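Avidin-related protein 4/5 (Gallus gallus, PDB 2OF8) probably binds biotin with high affinity, as avidins do, and here holds a biotin nitroanilide in the pocket of its beta-barrel. Local coordinates at residues Gly31-Ala36 against Ser47-Ile52. The protein carries 2 engineered substitutions. Sequence-based numbering, arbitrary orientation.
Sequences GTYLTA and SPLLGI. With BNI (5-(2-oxo-hexahydro-thieno[3,4-D]imidazol-6-yl)-pentanoic acid (4-nitro-phenyl)-amide), chain C.
Gly31 and Leu49 face each other as an antiparallel hydrogen-bonded pair, as do Tyr33 and Ser47, with Thr32 and Pro48 forming the non-hydrogen-bonded pair between them. The pairs join neighbouring strands of the antiparallel avidin barrel; the N-to-C directions of the two short segments lie 130° apart. Leu49 N donates to Gly31 O at 3.0 Å from above the carbonyl plane, while the return bond from Gly31 N to Leu49 O is weak. At the other pair, Tyr33 N gives a 2.8 Å bond to Ser47 O, and Tyr33 O accepts from Ser47 N. Ser47 O also receives the CA-H of Thr32.

The side chains of Tyr33, Ser47 and Leu49 lie on the barrel-interior face; those of Thr32 and Pro48 lie on the other. Leu49 CG sits between its backbone N and carbonyl carbon (chi1 70°), which lays the isobutyl group against the neighbouring strand: CG meets Gly31 C at 3.6 Å, CD1 approaches Gly31 N, and CD2 reaches Thr32 O at 3.6 Å and the edge of the Tyr33 ring. An alanine in place of Leu49 would probably leave a gap beside Gly31 and remove an apolar neighbour of the Tyr33 ring. Phe77 and Trp68 also meet that ring. Ser47 OG is hydrogen-bonded to Thr45 O and Asn69 N, outside the two segments.

With CG anti to the backbone N (chi1 -158°), Tyr33 carries its hydroxyl into the ligand pocket, where OH donates to BNI O3 at 2.7 Å, the acceptor lying in the ring plane. Thr35 OG1, in the loop just beyond the strand, accepts a nearly straight bond from BNI N2 at 2.9 Å and is also bonded to Val37 O. Donation to O3 and acceptance from N2 are together likely to polarise the ureido group toward negative charge on its oxygen.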
# COMPACT_ATOMS: atom_id res chain seq x y z
N GLY A 31 18.52 -10.35 12.40
CA GLY A 31 18.58 -11.47 11.49
C GLY A 31 19.22 -11.07 10.19
O GLY A 31 19.80 -10.00 10.05
N THR A 32 19.13 -11.97 9.22
CA THR A 32 19.61 -11.72 7.88
C THR A 32 18.55 -12.12 6.88
O THR A 32 17.67 -12.93 7.15
CB THR A 32 20.89 -12.51 7.59
OG1 THR A 32 20.62 -13.91 7.68
CG2 THR A 32 21.99 -12.22 8.62
N TYR A 33 18.66 -11.54 5.69
CA TYR A 33 17.69 -11.71 4.64
C TYR A 33 18.45 -11.90 3.33
O TYR A 33 19.26 -11.05 2.96
CB TYR A 33 16.77 -10.49 4.55
CG TYR A 33 15.44 -10.75 3.88
CD1 TYR A 33 15.34 -10.87 2.49
CD2 TYR A 33 14.27 -10.87 4.62
CE1 TYR A 33 14.11 -11.11 1.88
CE2 TYR A 33 13.05 -11.11 4.01
CZ TYR A 33 12.97 -11.23 2.65
OH TYR A 33 11.74 -11.46 2.09
N LEU A 34 18.19 -13.00 2.64
CA LEU A 34 18.74 -13.28 1.32
C LEU A 34 17.58 -13.24 0.33
O LEU A 34 16.79 -14.18 0.25
CB LEU A 34 19.45 -14.63 1.29
CG LEU A 34 20.23 -14.90 -0.01
CD1 LEU A 34 21.33 -13.89 -0.22
CD2 LEU A 34 20.80 -16.31 0.00
N THR A 35 17.43 -12.12 -0.36
CA THR A 35 16.36 -12.00 -1.33
C THR A 35 16.67 -12.81 -2.59
O THR A 35 17.80 -12.85 -3.05
CB THR A 35 16.05 -10.54 -1.67
OG1 THR A 35 14.95 -10.52 -2.60
CG2 THR A 35 17.23 -9.79 -2.32
N ALA A 36 15.64 -13.45 -3.13
CA ALA A 36 15.77 -14.18 -4.39
C ALA A 36 15.75 -13.25 -5.59
O ALA A 36 16.21 -13.64 -6.67
CB ALA A 36 14.66 -15.22 -4.52
N SER A 47 21.78 -9.51 3.65
CA SER A 47 21.54 -8.19 4.22
C SER A 47 20.92 -8.30 5.60
O SER A 47 20.16 -9.22 5.88
CB SER A 47 20.61 -7.42 3.28
OG SER A 47 21.26 -7.16 2.03
N PRO A 48 21.25 -7.37 6.48
CA PRO A 48 20.74 -7.40 7.85
C PRO A 48 19.31 -6.89 7.98
O PRO A 48 18.88 -6.02 7.24
CB PRO A 48 21.69 -6.47 8.60
CG PRO A 48 22.07 -5.48 7.58
CD PRO A 48 22.18 -6.24 6.29
N LEU A 49 18.62 -7.44 8.98
CA LEU A 49 17.30 -6.97 9.35
C LEU A 49 17.24 -6.73 10.86
O LEU A 49 17.99 -7.33 11.63
CB LEU A 49 16.20 -7.95 8.90
CG LEU A 49 16.12 -9.30 9.62
CD1 LEU A 49 15.25 -9.25 10.86
CD2 LEU A 49 15.61 -10.36 8.66
N LEU A 50 16.33 -5.85 11.25
CA LEU A 50 16.11 -5.51 12.65
C LEU A 50 14.62 -5.24 12.82
O LEU A 50 14.05 -4.48 12.03
CB LEU A 50 16.90 -4.25 12.96
CG LEU A 50 17.10 -3.81 14.39
CD1 LEU A 50 17.70 -4.91 15.22
CD2 LEU A 50 18.02 -2.59 14.38
N GLY A 51 14.00 -5.83 13.82
CA GLY A 51 12.58 -5.66 14.02
C GLY A 51 12.13 -5.86 15.44
O GLY A 51 12.93 -6.07 16.35
N ILE A 52 10.81 -5.77 15.61
CA ILE A 52 10.16 -5.99 16.89
C ILE A 52 8.87 -6.77 16.68
O ILE A 52 8.09 -6.44 15.79
CB ILE A 52 9.80 -4.67 17.63
CG1 ILE A 52 10.84 -3.56 17.45
CG2 ILE A 52 9.60 -4.96 19.11
CD1 ILE A 52 10.40 -2.22 18.04
C1 BNI C . 15.94 -3.97 -4.50
C10 BNI C . 16.48 -4.55 -3.19
C9 BNI C . 15.92 -5.94 -2.89
C8 BNI C . 14.42 -5.90 -2.67
C7 BNI C . 13.83 -7.30 -2.63
C2 BNI C . 12.27 -7.24 -2.42
C6 BNI C . 10.10 -7.23 -1.10
C4 BNI C . 11.53 -8.59 -2.68
C5 BNI C . 10.19 -8.52 -1.92
C3 BNI C . 11.38 -10.38 -1.24
O2 BNI C . 15.79 -4.66 -5.50
O3 BNI C . 11.66 -11.44 -0.62
N1 BNI C . 10.23 -9.71 -1.10
N2 BNI C . 12.17 -9.76 -2.10
S1 BNI C . 11.83 -6.84 -0.69
N17 BNI C . 15.55 -2.69 -4.53
C18 BNI C . 15.07 -1.90 -5.54
C20 BNI C . 15.58 -0.58 -5.74
C21 BNI C . 15.05 0.23 -6.81
C22 BNI C . 14.02 -0.30 -7.70
C23 BNI C . 13.51 -1.63 -7.50
C24 BNI C . 14.03 -2.43 -6.44
N25 BNI C . 13.50 0.57 -8.82
O26 BNI C . 13.91 1.68 -8.98
O27 BNI C . 12.65 0.18 -9.56